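Designed CISK-PX domain (Synthetic construct, PDB 4OXW) probably binds phosphoinositide headgroups at membranes, as the natural CISK PX domain does, being a computationally designed version of that fold. Local coordinates at residues 46-51 / 89-94; 68-73 / 78-83. All coordinates share one frame; numbering follows the deposited sequence.

Contact 1 of 2, residues 46-51 / 89-94; sequences SDFYWL and EKYIQR. With SO4 (sulfate ion), chain B.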
loop_
_atom_site.group_PDB
_atom_site.type_symbol
_atom_site.label_atom_id
_atom_site.label_comp_id
_atom_site.label_asym_id
_atom_site.label_seq_id
_atom_site.Cartn_x
_atom_site.Cartn_y
_atom_site.Cartn_z
ATOM N N SER A 46 -4.764 4.062 -5.131
ATOM C CA SER A 46 -5.626 5.147 -4.603
ATOM C C SER A 46 -5.953 4.937 -3.140
ATOM O O SER A 46 -6.191 5.912 -2.424
ATOM C CB SER A 46 -6.908 5.282 -5.413
ATOM O OG SER A 46 -7.656 4.092 -5.435
ATOM N N ASP A 47 -5.991 3.679 -2.680
ATOM C CA ASP A 47 -6.144 3.420 -1.226
ATOM C C ASP A 47 -4.927 3.924 -0.442
ATOM O O ASP A 47 -5.054 4.577 0.621
ATOM C CB ASP A 47 -6.386 1.977 -0.918
ATOM C CG ASP A 47 -7.627 1.409 -1.603
ATOM O OD1 ASP A 47 -8.645 2.112 -1.629
ATOM O OD2 ASP A 47 -7.570 0.225 -1.968
ATOM N N PHE A 48 -3.738 3.604 -0.916
ATOM C CA PHE A 48 -2.508 4.110 -0.336
ATOM C C PHE A 48 -2.450 5.628 -0.350
ATOM O O PHE A 48 -2.013 6.245 0.608
ATOM C CB PHE A 48 -1.259 3.648 -1.063
ATOM C CG PHE A 48 -0.868 2.217 -0.840
ATOM C CD1 PHE A 48 0.105 1.898 0.117
ATOM C CD2 PHE A 48 -1.377 1.194 -1.618
ATOM C CE1 PHE A 48 0.510 0.582 0.274
ATOM C CE2 PHE A 48 -0.972 -0.134 -1.455
ATOM C CZ PHE A 48 -0.008 -0.432 -0.505
ATOM N N TYR A 49 -2.926 6.246 -1.433
ATOM C CA TYR A 49 -2.896 7.698 -1.566
ATOM C C TYR A 49 -3.818 8.377 -0.534
ATOM O O TYR A 49 -3.412 9.350 0.095
ATOM C CB TYR A 49 -3.321 8.067 -2.981
ATOM C CG TYR A 49 -3.185 9.538 -3.302
ATOM C CD1 TYR A 49 -2.008 10.049 -3.830
ATOM C CD2 TYR A 49 -4.252 10.380 -3.112
ATOM C CE1 TYR A 49 -1.883 11.396 -4.110
ATOM C CE2 TYR A 49 -4.149 11.716 -3.411
ATOM C CZ TYR A 49 -2.972 12.213 -3.904
ATOM O OH TYR A 49 -2.910 13.556 -4.202
ATOM N N TRP A 50 -5.019 7.837 -0.361
ATOM C CA TRP A 50 -5.955 8.326 0.650
ATOM C C TRP A 50 -5.355 8.167 2.061
ATOM O O TRP A 50 -5.386 9.135 2.848
ATOM C CB TRP A 50 -7.311 7.621 0.553
ATOM C CG TRP A 50 -8.418 8.329 1.325
ATOM C CD1 TRP A 50 -9.235 9.324 0.866
ATOM C CD2 TRP A 50 -8.797 8.086 2.670
ATOM N NE1 TRP A 50 -10.102 9.723 1.868
ATOM C CE2 TRP A 50 -9.868 8.968 2.979
ATOM C CE3 TRP A 50 -8.340 7.218 3.653
ATOM C CZ2 TRP A 50 -10.465 8.999 4.224
ATOM C CZ3 TRP A 50 -8.946 7.232 4.878
ATOM C CH2 TRP A 50 -9.999 8.126 5.160
ATOM N N LEU A 51 -4.801 6.983 2.365
ATOM C CA LEU A 51 -4.164 6.737 3.662
ATOM C C LEU A 51 -3.085 7.807 3.900
ATOM O O LEU A 51 -2.998 8.429 4.972
ATOM C CB LEU A 51 -3.519 5.353 3.683
ATOM C CG LEU A 51 -2.665 5.120 4.916
ATOM C CD1 LEU A 51 -3.568 5.024 6.142
ATOM C CD2 LEU A 51 -1.857 3.856 4.733
ATOM N N GLU A 89 5.763 -1.025 -1.160
ATOM C CA GLU A 89 6.269 -1.928 -0.111
ATOM C C GLU A 89 7.180 -1.189 0.891
ATOM O O GLU A 89 7.000 -1.283 2.106
ATOM C CB GLU A 89 6.996 -3.137 -0.711
ATOM C CG GLU A 89 7.583 -4.065 0.339
ATOM C CD GLU A 89 8.244 -5.281 -0.288
ATOM O OE1 GLU A 89 9.319 -5.083 -0.884
ATOM O OE2 GLU A 89 7.682 -6.404 -0.211
ATOM N N LYS A 90 8.129 -0.427 0.382
ATOM C CA LYS A 90 9.028 0.375 1.249
ATOM C C LYS A 90 8.195 1.363 2.048
ATOM O O LYS A 90 8.401 1.562 3.262
ATOM C CB LYS A 90 10.075 1.102 0.380
ATOM C CG LYS A 90 10.954 2.038 1.187
ATOM C CD LYS A 90 12.143 2.484 0.340
ATOM C CE LYS A 90 12.836 3.711 0.931
ATOM N NZ LYS A 90 13.900 4.268 0.033
ATOM N N TYR A 91 7.198 1.976 1.400
ATOM C CA TYR A 91 6.319 2.938 2.091
ATOM C C TYR A 91 5.600 2.328 3.306
ATOM O O TYR A 91 5.697 2.827 4.438
ATOM C CB TYR A 91 5.281 3.468 1.126
ATOM C CG TYR A 91 4.312 4.463 1.737
ATOM C CD1 TYR A 91 4.656 5.810 1.843
ATOM C CD2 TYR A 91 3.047 4.067 2.159
ATOM C CE1 TYR A 91 3.784 6.724 2.426
ATOM C CE2 TYR A 91 2.153 4.966 2.713
ATOM C CZ TYR A 91 2.529 6.288 2.868
ATOM O OH TYR A 91 1.630 7.154 3.432
ATOM N N ILE A 92 4.884 1.230 3.067
ATOM C CA ILE A 92 4.102 0.632 4.134
ATOM C C ILE A 92 5.026 0.022 5.212
ATOM O O ILE A 92 4.692 0.056 6.411
ATOM C CB ILE A 92 3.005 -0.336 3.602
ATOM C CG1 ILE A 92 1.984 -0.638 4.702
ATOM C CG2 ILE A 92 3.612 -1.626 3.047
ATOM C CD1 ILE A 92 1.178 0.546 5.217
ATOM N N GLN A 93 6.191 -0.467 4.805
ATOM C CA GLN A 93 7.200 -0.957 5.814
ATOM C C GLN A 93 7.658 0.175 6.710
ATOM O O GLN A 93 7.815 0.003 7.935
ATOM C CB GLN A 93 8.380 -1.651 5.118
ATOM C CG GLN A 93 8.013 -2.988 4.550
ATOM C CD GLN A 93 9.104 -3.672 3.740
ATOM O OE1 GLN A 93 10.080 -3.061 3.333
ATOM N NE2 GLN A 93 8.924 -4.971 3.495
ATOM N N ARG A 94 7.883 1.339 6.102
ATOM C CA ARG A 94 8.286 2.493 6.870
ATOM C C ARG A 94 7.196 2.926 7.804
ATOM O O ARG A 94 7.469 3.308 8.938
ATOM C CB ARG A 94 8.660 3.607 5.936
ATOM C CG ARG A 94 10.049 3.455 5.375
ATOM C CD ARG A 94 11.051 4.112 6.330
ATOM N NE ARG A 94 12.455 3.798 6.042
ATOM C CZ ARG A 94 13.075 4.074 4.895
ATOM N NH1 ARG A 94 12.415 4.650 3.887
ATOM N NH2 ARG A 94 14.356 3.746 4.751
HETATM S S SO4 B . -5.672 3.207 -9.009
HETATM O O1 SO4 B . -4.467 2.541 -9.615
HETATM O O2 SO4 B . -6.794 2.610 -9.799
HETATM O O3 SO4 B . -5.848 3.149 -7.540
HETATM O O4 SO4 B . -5.492 4.644 -9.261
#

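Contact 2 of 2, residues 68-73 / 78-83; sequences PKKWIY and EQILEK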
loop_
_atom_site.group_PDB
_atom_site.type_symbol
_atom_site.label_atom_id
_atom_site.label_comp_id
_atom_site.label_asym_id
_atom_site.label_seq_id
_atom_site.Cartn_x
_atom_site.Cartn_y
_atom_site.Cartn_z
ATOM N N PRO A 68 4.954 8.241 -6.485
ATOM C CA PRO A 68 4.207 9.280 -7.165
ATOM C C PRO A 68 3.011 8.837 -8.007
ATOM O O PRO A 68 2.914 7.677 -8.471
ATOM C CB PRO A 68 5.265 9.902 -8.089
ATOM C CG PRO A 68 6.196 8.828 -8.371
ATOM C CD PRO A 68 6.248 7.966 -7.129
ATOM N N LYS A 69 2.122 9.797 -8.264
ATOM C CA LYS A 69 1.053 9.623 -9.224
ATOM C C LYS A 69 1.662 9.552 -10.616
ATOM O O LYS A 69 2.663 10.203 -10.893
ATOM C CB LYS A 69 0.033 10.778 -9.189
ATOM C CG LYS A 69 -0.802 10.814 -7.932
ATOM C CD LYS A 69 -1.947 11.802 -8.059
ATOM C CE LYS A 69 -1.463 13.234 -7.937
ATOM N NZ LYS A 69 -2.507 14.116 -7.319
ATOM N N LYS A 70 1.027 8.734 -11.451
ATOM C CA LYS A 70 1.512 8.492 -12.815
ATOM C C LYS A 70 0.336 8.341 -13.733
ATOM O O LYS A 70 -0.701 7.840 -13.359
ATOM C CB LYS A 70 2.345 7.200 -12.902
ATOM C CG LYS A 70 3.629 7.209 -12.048
ATOM C CD LYS A 70 4.456 5.929 -12.142
ATOM C CE LYS A 70 5.176 5.860 -13.470
ATOM N NZ LYS A 70 6.080 7.018 -13.781
ATOM N N TRP A 71 0.514 8.777 -14.962
ATOM C CA TRP A 71 -0.352 8.359 -16.041
ATOM C C TRP A 71 0.159 6.954 -16.465
ATOM O O TRP A 71 1.310 6.752 -16.924
ATOM C CB TRP A 71 -0.226 9.353 -17.202
ATOM C CG TRP A 71 -0.803 8.863 -18.505
ATOM C CD1 TRP A 71 -2.120 8.717 -18.810
ATOM C CD2 TRP A 71 -0.067 8.520 -19.690
ATOM N NE1 TRP A 71 -2.252 8.274 -20.123
ATOM C CE2 TRP A 71 -1.007 8.139 -20.671
ATOM C CE3 TRP A 71 1.297 8.473 -20.012
ATOM C CZ2 TRP A 71 -0.612 7.741 -21.955
ATOM C CZ3 TRP A 71 1.670 8.044 -21.265
ATOM C CH2 TRP A 71 0.720 7.698 -22.215
ATOM N N ILE A 72 -0.660 5.970 -16.305
ATOM C CA ILE A 72 -0.250 4.573 -16.639
ATOM C C ILE A 72 -1.226 4.123 -17.682
ATOM O O ILE A 72 -2.391 4.028 -17.388
ATOM C CB ILE A 72 -0.323 3.599 -15.428
ATOM C CG1 ILE A 72 0.355 4.232 -14.229
ATOM C CG2 ILE A 72 0.311 2.225 -15.747
ATOM C CD1 ILE A 72 0.617 3.290 -13.113
ATOM N N TYR A 73 -0.737 3.875 -18.905
ATOM C CA TYR A 73 -1.621 3.549 -20.010
ATOM C C TYR A 73 -2.110 2.085 -20.008
ATOM O O TYR A 73 -1.324 1.156 -20.224
ATOM C CB TYR A 73 -0.897 3.851 -21.303
ATOM C CG TYR A 73 -1.564 3.350 -22.555
ATOM C CD1 TYR A 73 -2.650 4.022 -23.111
ATOM C CD2 TYR A 73 -1.060 2.239 -23.227
ATOM C CE1 TYR A 73 -3.237 3.579 -24.289
ATOM C CE2 TYR A 73 -1.633 1.793 -24.409
ATOM C CZ TYR A 73 -2.719 2.461 -24.933
ATOM O OH TYR A 73 -3.285 1.996 -26.099
ATOM N N GLU A 78 4.005 -3.293 -17.151
ATOM C CA GLU A 78 4.367 -4.054 -15.985
ATOM C C GLU A 78 5.662 -3.626 -15.408
ATOM O O GLU A 78 5.907 -3.875 -14.240
ATOM C CB GLU A 78 4.406 -5.565 -16.312
ATOM C CG GLU A 78 3.012 -6.173 -16.384
ATOM C CD GLU A 78 2.515 -6.316 -17.797
ATOM O OE1 GLU A 78 3.106 -5.668 -18.692
ATOM O OE2 GLU A 78 1.544 -7.077 -18.012
ATOM N N GLN A 79 6.532 -2.969 -16.177
ATOM C CA GLN A 79 7.761 -2.535 -15.629
ATOM C C GLN A 79 7.481 -1.387 -14.624
ATOM O O GLN A 79 8.072 -1.341 -13.532
ATOM C CB GLN A 79 8.702 -2.101 -16.735
ATOM C CG GLN A 79 9.704 -1.046 -16.367
ATOM C CD GLN A 79 10.336 -0.451 -17.615
ATOM O OE1 GLN A 79 11.478 -0.772 -17.950
ATOM N NE2 GLN A 79 9.576 0.394 -18.335
ATOM N N ILE A 80 6.567 -0.508 -15.013
ATOM C CA ILE A 80 6.106 0.588 -14.101
ATOM C C ILE A 80 5.447 -0.001 -12.836
ATOM O O ILE A 80 5.700 0.447 -11.711
ATOM C CB ILE A 80 5.110 1.503 -14.838
ATOM C CG1 ILE A 80 5.878 2.397 -15.821
ATOM C CG2 ILE A 80 4.280 2.326 -13.871
ATOM C CD1 ILE A 80 4.953 3.264 -16.653
ATOM N N LEU A 81 4.608 -1.003 -13.027
ATOM C CA LEU A 81 3.944 -1.679 -11.888
ATOM C C LEU A 81 4.935 -2.384 -10.959
ATOM O O LEU A 81 4.777 -2.337 -9.736
ATOM C CB LEU A 81 2.848 -2.633 -12.358
ATOM C CG LEU A 81 1.662 -2.090 -13.153
ATOM C CD1 LEU A 81 0.679 -3.124 -13.647
ATOM C CD2 LEU A 81 0.966 -0.976 -12.361
ATOM N N GLU A 82 5.991 -3.027 -11.483
ATOM C CA GLU A 82 6.953 -3.610 -10.588
ATOM C C GLU A 82 7.661 -2.587 -9.696
ATOM O O GLU A 82 7.898 -2.844 -8.521
ATOM C CB GLU A 82 8.040 -4.384 -11.339
ATOM C CG GLU A 82 7.566 -5.607 -12.085
ATOM C CD GLU A 82 7.017 -6.726 -11.218
ATOM O OE1 GLU A 82 7.238 -6.744 -9.988
ATOM O OE2 GLU A 82 6.281 -7.552 -11.793
ATOM N N LYS A 83 8.010 -1.424 -10.267
ATOM C CA LYS A 83 8.662 -0.349 -9.516
ATOM C C LYS A 83 7.708 0.282 -8.517
ATOM O O LYS A 83 8.129 0.561 -7.388
ATOM C CB LYS A 83 9.182 0.740 -10.448
ATOM C CG LYS A 83 9.846 1.882 -9.680
ATOM C CD LYS A 83 10.226 3.066 -10.581
ATOM C CE LYS A 83 10.887 4.190 -9.792
ATOM N NZ LYS A 83 11.418 5.250 -10.707
#

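Contact 1 of 2, residues 46-51 / 89-94
Phe48 packs against Tyr91 and Ile92 in a buried, wholly apolar helix-to-helix contact near the centre of the chain, between helix 45-58 and helix 78-96. The Phe48 ring presents its edge: CD1 lies 4.2 Å from CD2 of Tyr91, and CE1 comes 4.3 Å from CB of Ile92, both partners near the plane of the phenyl ring. Tyr91, with its CG anti to the backbone N (chi1 180°), swings its ring out from helix 78-96 to meet that edge obliquely. Leu51, one turn on from Phe48, also turns toward helix 78-96. The Tyr91 hydroxyl leaves the apolar patch to hydrogen-bond His52 ND1, which ties down the far end of the ring. Phe110 of helix 105-112 meets Phe48 edge-to-face, while Ile12 of strand 9-18 also touches Phe48. At the start of helix 45-58 a sulfate ion, probably from the crystallisation liquor, takes a hydrogen bond from Ser46 N to its O3 (2.8 Å, 151° at the hydrogen) and another from Arg44 NH2. An anion held by this arginine and the first helical turn is consistent with the phosphoinositide 3-phosphate site of PX domains.

Contact 2 of 2, residues 68-73 / 78-83
Ile80 CG2 is the meeting point of this contact, touched by Lys70 CE at 3.7 Å and by Ile72 CD1 at 3.9 Å. Only hydrocarbon meets hydrocarbon here; no hydrogen bond joins the two segments. The lysine chain starts extended; its bend at chi3 (74°) carries CE over Ile80 CG2 and to 4.1 Å from Ile80 CD1, and a further bend at chi4 (57°) turns NZ. Ile72 CD1 also reaches CD2 of Leu81, 4.3 Å away. Leu81 is the buried member of the group, and on its other contacts it reaches Phe15 and Lys17 of strand 9-18 and Val26 and Tyr28 of strand 25-34. Residues 68-73 begin in the proline-rich stretch of the long connection between the two main helices, a hallmark of the PX fold; Lys70 probably corresponds to the lysine of its PsiPxxK motif. Further out, Arg84 touches both Lys70 and Ile72 and hydrogen-bonds Pro68 O through NH2, fastening the loop to the next helical turn. Asp77 OD1 accepts a hydrogen bond from Gln79 N where that helix begins. Lys70 NZ and Lys83 NZ stand 6.4 Å apart, a gathering of positive charge consistent with an anionic ligand.

Both contacts use helix 78-96, contact 1 towards its far end and contact 2 at its beginning, with centres about 15 Å apart. Contact 1 is core: aromatic and aliphatic side chains from two helices, all buried and backed by the sheet and the last helix. Contact 2 lies near the surface, where a loop without regular structure packs aliphatic groups and a lysine's methylenes on the helix, and charged ends remain at the border. Along the chain it is nested inside the loop closed by contact 1. A probable hydrogen bond, Tyr49 OH to Lys69 NZ at 3.2 Å, joins helix 45-58 directly to the loop of contact 2.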